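Local coordinates for protein sulfotransferase (Mycobacterium tuberculosis, PDB 2ZQ5) that probably transfers a sulfo group from an activated sulfate donor to an acceptor substrate, at residues H117-R131 with N215-V229. Numbering follows the deposited sequence.
Sequences HQGLHMWLAEYPQPR and NLQLIGLNDAEKRWV
The edge of the parallel sheet forms where Q118 of outermost strand 117-119 pairs with strand 227-229: Q118 N donates to R227 O (2.9 Å), and V229 N to Q118 O. On the face of the sheet that carries W228, the Q118 side chain lies over one face of the indole, amide and ring planes 13° apart, with CG 3.8 Å from the centroid of the five-membered ring; L216 CD2 rests on the opposite face, toward the rim. A chi1 of 64° sets CG between the backbone N and carbonyl carbon, and the extended chain beyond carries the amide across the indole. From this position Q118 NE2 donates to K226 O (2.9 Å), while Q118 OE1 accepts from R131 NH1 (2.7 Å). The same R131 NH1 forms a salt bridge with D223 OD2 (2.9 Å), meeting it from above the carboxylate plane, and R131 NH2 donates to G119 O; these bonds fix the guanidinium's rotation. Farther along, R131 N donates to I219 O (3.0 Å) at the end of helix 206-219, and N222 ND2 donates to R131 O from above its carbonyl plane. I219 CD1 packs on L120 CD1 at 3.6 Å. The whole joins a helix-turn-strand unit to the neighbouring edge strand, within the 2-3-1-4-5 parallel sheet characteristic of the P-loop-related sulfotransferase fold.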
loop_
_atom_site.group_PDB
_atom_site.type_symbol
_atom_site.label_atom_id
_atom_site.label_comp_id
_atom_site.label_asym_id
_atom_site.label_seq_id
_atom_site.Cartn_x
_atom_site.Cartn_y
_atom_site.Cartn_z
ATOM N N HIS A 117 0.231 19.579 4.614
ATOM C CA HIS A 117 0.414 18.326 3.883
ATOM C C HIS A 117 -0.941 17.655 3.704
ATOM O O HIS A 117 -1.929 18.048 4.324
ATOM C CB HIS A 117 1.336 17.375 4.655
ATOM C CG HIS A 117 2.766 17.814 4.707
ATOM N ND1 HIS A 117 3.734 17.107 5.386
ATOM C CD2 HIS A 117 3.396 18.878 4.155
ATOM C CE1 HIS A 117 4.899 17.715 5.250
ATOM N NE2 HIS A 117 4.722 18.792 4.508
ATOM N N GLN A 118 -0.984 16.645 2.844
ATOM C CA GLN A 118 -2.210 15.901 2.605
ATOM C C GLN A 118 -1.856 14.433 2.420
ATOM O O GLN A 118 -0.810 14.105 1.854
ATOM C CB GLN A 118 -2.943 16.435 1.365
ATOM C CG GLN A 118 -2.188 16.276 0.051
ATOM C CD GLN A 118 -2.981 16.780 -1.142
ATOM O OE1 GLN A 118 -4.108 16.346 -1.379
ATOM N NE2 GLN A 118 -2.391 17.693 -1.905
ATOM N N GLY A 119 -2.722 13.557 2.921
ATOM C CA GLY A 119 -2.503 12.127 2.808
ATOM C C GLY A 119 -3.668 11.437 2.128
ATOM O O GLY A 119 -4.713 12.046 1.891
ATOM N N LEU A 120 -3.491 10.156 1.822
ATOM C CA LEU A 120 -4.514 9.368 1.144
ATOM C C LEU A 120 -5.559 8.828 2.113
ATOM O O LEU A 120 -5.455 7.702 2.595
ATOM C CB LEU A 120 -3.856 8.207 0.397
ATOM C CG LEU A 120 -4.775 7.332 -0.456
ATOM C CD1 LEU A 120 -5.378 8.149 -1.591
ATOM C CD2 LEU A 120 -3.970 6.172 -1.010
ATOM N N HIS A 121 -6.579 9.628 2.390
ATOM C CA HIS A 121 -7.625 9.199 3.308
ATOM C C HIS A 121 -8.280 7.926 2.800
ATOM O O HIS A 121 -8.585 7.791 1.616
ATOM C CB HIS A 121 -8.652 10.316 3.476
ATOM C CG HIS A 121 -8.048 11.601 3.941
ATOM N ND1 HIS A 121 -7.649 11.809 5.245
ATOM C CD2 HIS A 121 -7.684 12.708 3.255
ATOM C CE1 HIS A 121 -7.063 12.989 5.339
ATOM N NE2 HIS A 121 -7.070 13.554 4.145
ATOM N N MET A 122 -8.487 6.994 3.721
ATOM C CA MET A 122 -9.074 5.703 3.416
ATOM C C MET A 122 -10.297 5.757 2.499
ATOM O O MET A 122 -10.331 5.086 1.467
ATOM C CB MET A 122 -9.428 4.998 4.733
ATOM C CG MET A 122 -9.702 3.504 4.633
ATOM S SD MET A 122 -11.132 3.060 3.644
ATOM C CE MET A 122 -12.411 3.817 4.521
ATOM N N TRP A 123 -11.297 6.558 2.850
ATOM C CA TRP A 123 -12.500 6.595 2.034
ATOM C C TRP A 123 -12.287 7.099 0.616
ATOM O O TRP A 123 -13.036 6.741 -0.292
ATOM C CB TRP A 123 -13.617 7.394 2.729
ATOM C CG TRP A 123 -13.484 8.897 2.754
ATOM C CD1 TRP A 123 -12.609 9.642 3.496
ATOM C CD2 TRP A 123 -14.316 9.833 2.057
ATOM N NE1 TRP A 123 -12.851 10.984 3.310
ATOM C CE2 TRP A 123 -13.894 11.128 2.431
ATOM C CE3 TRP A 123 -15.382 9.700 1.156
ATOM C CZ2 TRP A 123 -14.504 12.288 1.934
ATOM C CZ3 TRP A 123 -15.988 10.853 0.661
ATOM C CH2 TRP A 123 -15.545 12.129 1.053
ATOM N N LEU A 124 -11.258 7.914 0.420
ATOM C CA LEU A 124 -10.969 8.441 -0.905
ATOM C C LEU A 124 -10.202 7.406 -1.721
ATOM O O LEU A 124 -10.285 7.387 -2.947
ATOM C CB LEU A 124 -10.179 9.743 -0.785
ATOM C CG LEU A 124 -10.953 10.839 -0.042
ATOM C CD1 LEU A 124 -10.035 12.021 0.224
ATOM C CD2 LEU A 124 -12.174 11.265 -0.852
ATOM N N ALA A 125 -9.456 6.542 -1.039
ATOM C CA ALA A 125 -8.714 5.487 -1.721
ATOM C C ALA A 125 -9.726 4.424 -2.147
ATOM O O ALA A 125 -9.572 3.780 -3.184
ATOM C CB ALA A 125 -7.675 4.884 -0.786
ATOM N N GLU A 126 -10.766 4.245 -1.336
ATOM C CA GLU A 126 -11.810 3.273 -1.642
ATOM C C GLU A 126 -12.742 3.839 -2.709
ATOM O O GLU A 126 -13.299 3.094 -3.515
ATOM C CB GLU A 126 -12.628 2.945 -0.389
ATOM C CG GLU A 126 -11.894 2.152 0.686
ATOM C CD GLU A 126 -11.811 0.666 0.381
ATOM O OE1 GLU A 126 -12.548 0.197 -0.511
ATOM O OE2 GLU A 126 -11.018 -0.036 1.046
ATOM N N TYR A 127 -12.899 5.159 -2.711
ATOM C CA TYR A 127 -13.780 5.825 -3.663
ATOM C C TYR A 127 -13.118 7.102 -4.193
ATOM O O TYR A 127 -13.433 8.210 -3.754
ATOM C CB TYR A 127 -15.100 6.158 -2.967
ATOM C CG TYR A 127 -16.284 6.287 -3.892
ATOM C CD1 TYR A 127 -17.387 5.446 -3.757
ATOM C CD2 TYR A 127 -16.315 7.263 -4.885
ATOM C CE1 TYR A 127 -18.498 5.578 -4.585
ATOM C CE2 TYR A 127 -17.420 7.403 -5.721
ATOM C CZ TYR A 127 -18.507 6.558 -5.563
ATOM O OH TYR A 127 -19.607 6.702 -6.379
ATOM N N PRO A 128 -12.189 6.958 -5.151
ATOM C CA PRO A 128 -11.472 8.090 -5.747
ATOM C C PRO A 128 -12.378 9.236 -6.187
ATOM O O PRO A 128 -13.348 9.035 -6.924
ATOM C CB PRO A 128 -10.731 7.446 -6.914
ATOM C CG PRO A 128 -10.433 6.075 -6.384
ATOM C CD PRO A 128 -11.752 5.688 -5.758
ATOM N N GLN A 129 -12.037 10.436 -5.733
ATOM C CA GLN A 129 -12.793 11.647 -6.036
ATOM C C GLN A 129 -12.067 12.814 -5.383
ATOM O O GLN A 129 -11.209 12.618 -4.525
ATOM C CB GLN A 129 -14.194 11.548 -5.435
ATOM C CG GLN A 129 -14.171 11.402 -3.917
ATOM C CD GLN A 129 -15.534 11.134 -3.319
ATOM O OE1 GLN A 129 -16.387 12.018 -3.257
ATOM N NE2 GLN A 129 -15.746 9.902 -2.874
ATOM N N PRO A 130 -12.391 14.051 -5.787
ATOM C CA PRO A 130 -11.719 15.196 -5.169
ATOM C C PRO A 130 -12.083 15.247 -3.683
ATOM O O PRO A 130 -13.248 15.091 -3.315
ATOM C CB PRO A 130 -12.283 16.384 -5.944
ATOM C CG PRO A 130 -12.560 15.798 -7.300
ATOM C CD PRO A 130 -13.192 14.477 -6.950
ATOM N N ARG A 131 -11.086 15.456 -2.833
ATOM C CA ARG A 131 -11.316 15.519 -1.393
ATOM C C ARG A 131 -12.165 16.725 -1.006
ATOM O O ARG A 131 -11.762 17.869 -1.208
ATOM C CB ARG A 131 -9.978 15.586 -0.658
ATOM C CG ARG A 131 -10.097 15.545 0.855
ATOM C CD ARG A 131 -8.760 15.774 1.541
ATOM N NE ARG A 131 -7.746 14.776 1.204
ATOM C CZ ARG A 131 -6.730 14.987 0.374
ATOM N NH1 ARG A 131 -6.582 16.165 -0.222
ATOM N NH2 ARG A 131 -5.841 14.026 0.156
ATOM N N ASN A 215 -4.182 9.702 -9.957
ATOM C CA ASN A 215 -5.120 9.601 -8.851
ATOM C C ASN A 215 -4.818 10.632 -7.764
ATOM O O ASN A 215 -5.739 11.145 -7.129
ATOM C CB ASN A 215 -5.138 8.180 -8.283
ATOM C CG ASN A 215 -6.180 7.310 -8.963
ATOM O OD1 ASN A 215 -7.343 7.706 -9.078
ATOM N ND2 ASN A 215 -5.776 6.127 -9.416
ATOM N N LEU A 216 -3.542 10.947 -7.543
ATOM C CA LEU A 216 -3.206 11.966 -6.551
ATOM C C LEU A 216 -3.697 13.325 -7.053
ATOM O O LEU A 216 -4.182 14.143 -6.274
ATOM C CB LEU A 216 -1.694 12.027 -6.297
ATOM C CG LEU A 216 -1.029 10.796 -5.672
ATOM C CD1 LEU A 216 0.355 11.190 -5.168
ATOM C CD2 LEU A 216 -1.863 10.264 -4.514
ATOM N N GLN A 217 -3.561 13.566 -8.357
ATOM C CA GLN A 217 -4.018 14.819 -8.958
ATOM C C GLN A 217 -5.521 14.980 -8.757
ATOM O O GLN A 217 -6.006 16.070 -8.455
ATOM C CB GLN A 217 -3.729 14.842 -10.461
ATOM C CG GLN A 217 -2.271 14.991 -10.845
ATOM C CD GLN A 217 -2.087 14.973 -12.351
ATOM O OE1 GLN A 217 -2.485 14.022 -13.024
ATOM N NE2 GLN A 217 -1.486 16.029 -12.888
ATOM N N LEU A 218 -6.254 13.887 -8.947
ATOM C CA LEU A 218 -7.703 13.883 -8.796
ATOM C C LEU A 218 -8.128 14.087 -7.345
ATOM O O LEU A 218 -8.897 14.995 -7.032
ATOM C CB LEU A 218 -8.269 12.556 -9.304
ATOM C CG LEU A 218 -9.728 12.258 -8.948
ATOM C CD1 LEU A 218 -10.655 13.159 -9.761
ATOM C CD2 LEU A 218 -10.016 10.788 -9.217
ATOM N N ILE A 219 -7.621 13.236 -6.459
ATOM C CA ILE A 219 -7.973 13.323 -5.051
ATOM C C ILE A 219 -7.516 14.640 -4.430
ATOM O O ILE A 219 -8.196 15.187 -3.561
ATOM C CB ILE A 219 -7.381 12.121 -4.272
ATOM C CG1 ILE A 219 -7.993 10.826 -4.811
ATOM C CG2 ILE A 219 -7.646 12.274 -2.770
ATOM C CD1 ILE A 219 -7.326 9.563 -4.295
ATOM N N GLY A 220 -6.379 15.158 -4.892
ATOM C CA GLY A 220 -5.863 16.406 -4.356
ATOM C C GLY A 220 -6.254 17.657 -5.127
ATOM O O GLY A 220 -5.653 18.712 -4.925
ATOM N N LEU A 221 -7.266 17.548 -5.986
ATOM C CA LEU A 221 -7.728 18.671 -6.804
ATOM C C LEU A 221 -8.088 19.934 -6.023
ATOM O O LEU A 221 -7.886 21.050 -6.513
ATOM C CB LEU A 221 -8.936 18.245 -7.641
ATOM C CG LEU A 221 -9.544 19.317 -8.552
ATOM C CD1 LEU A 221 -8.553 19.669 -9.658
ATOM C CD2 LEU A 221 -10.851 18.808 -9.145
ATOM N N ASN A 222 -8.620 19.764 -4.816
ATOM C CA ASN A 222 -9.013 20.902 -3.988
ATOM C C ASN A 222 -7.951 21.304 -2.968
ATOM O O ASN A 222 -8.164 22.225 -2.175
ATOM C CB ASN A 222 -10.319 20.591 -3.246
ATOM C CG ASN A 222 -11.471 20.294 -4.184
ATOM O OD1 ASN A 222 -11.669 20.988 -5.183
ATOM N ND2 ASN A 222 -12.248 19.266 -3.861
ATOM N N ASP A 223 -6.812 20.618 -2.988
ATOM C CA ASP A 223 -5.723 20.884 -2.050
ATOM C C ASP A 223 -4.390 20.969 -2.787
ATOM O O ASP A 223 -3.363 20.524 -2.278
ATOM C CB ASP A 223 -5.650 19.754 -1.018
ATOM C CG ASP A 223 -6.885 19.681 -0.142
ATOM O OD1 ASP A 223 -6.982 20.489 0.802
ATOM O OD2 ASP A 223 -7.757 18.823 -0.398
ATOM N N ALA A 224 -4.413 21.557 -3.977
ATOM C CA ALA A 224 -3.224 21.670 -4.816
ATOM C C ALA A 224 -1.981 22.254 -4.152
ATOM O O ALA A 224 -0.859 21.905 -4.525
ATOM C CB ALA A 224 -3.562 22.469 -6.066
ATOM N N GLU A 225 -2.168 23.135 -3.172
ATOM C CA GLU A 225 -1.031 23.759 -2.502
ATOM C C GLU A 225 -0.411 22.896 -1.403
ATOM O O GLU A 225 0.638 23.243 -0.857
ATOM C CB GLU A 225 -1.440 25.115 -1.910
ATOM C CG GLU A 225 -2.029 25.070 -0.499
ATOM C CD GLU A 225 -3.442 24.508 -0.434
ATOM O OE1 GLU A 225 -4.011 24.147 -1.487
ATOM O OE2 GLU A 225 -3.991 24.435 0.688
ATOM N N LYS A 226 -1.053 21.775 -1.085
ATOM C CA LYS A 226 -0.550 20.890 -0.037
ATOM C C LYS A 226 0.364 19.787 -0.561
ATOM O O LYS A 226 0.103 19.185 -1.604
ATOM C CB LYS A 226 -1.718 20.268 0.739
ATOM C CG LYS A 226 -2.613 21.288 1.449
ATOM C CD LYS A 226 -3.659 20.598 2.309
ATOM C CE LYS A 226 -4.566 21.599 3.011
ATOM N NZ LYS A 226 -5.369 22.402 2.047
ATOM N N ARG A 227 1.443 19.532 0.173
ATOM C CA ARG A 227 2.402 18.502 -0.210
ATOM C C ARG A 227 1.837 17.126 0.093
ATOM O O ARG A 227 1.329 16.885 1.184
ATOM C CB ARG A 227 3.707 18.675 0.568
ATOM C CG ARG A 227 4.805 17.684 0.189
ATOM C CD ARG A 227 5.877 17.630 1.271
ATOM N NE ARG A 227 6.215 18.970 1.741
ATOM C CZ ARG A 227 6.933 19.851 1.053
ATOM N NH1 ARG A 227 7.415 19.535 -0.143
ATOM N NH2 ARG A 227 7.138 21.065 1.545
ATOM N N TRP A 228 1.927 16.223 -0.876
ATOM C CA TRP A 228 1.446 14.869 -0.675
ATOM C C TRP A 228 2.424 14.060 0.172
ATOM O O TRP A 228 3.646 14.227 0.073
ATOM C CB TRP A 228 1.256 14.155 -2.017
ATOM C CG TRP A 228 -0.109 14.299 -2.600
ATOM C CD1 TRP A 228 -0.510 15.191 -3.554
ATOM C CD2 TRP A 228 -1.260 13.516 -2.272
ATOM N NE1 TRP A 228 -1.842 15.004 -3.845
ATOM C CE2 TRP A 228 -2.326 13.982 -3.070
ATOM C CE3 TRP A 228 -1.492 12.458 -1.380
ATOM C CZ2 TRP A 228 -3.609 13.428 -3.003
ATOM C CZ3 TRP A 228 -2.767 11.909 -1.311
ATOM C CH2 TRP A 228 -3.809 12.395 -2.120
ATOM N N VAL A 229 1.866 13.196 1.012
ATOM C CA VAL A 229 2.639 12.302 1.859
ATOM C C VAL A 229 2.062 10.918 1.586
ATOM O O VAL A 229 0.861 10.693 1.756
ATOM C CB VAL A 229 2.474 12.631 3.356
ATOM C CG1 VAL A 229 3.264 11.629 4.190
ATOM C CG2 VAL A 229 2.954 14.051 3.638
HETATM O O HOH W 1 5.491 21.446 4.004
HETATM O O HOH W 2 -2.928 17.756 -4.923
HETATM O O HOH W 3 -0.953 8.850 2.099
HETATM O O HOH W 4 -10.294 19.338 0.571
#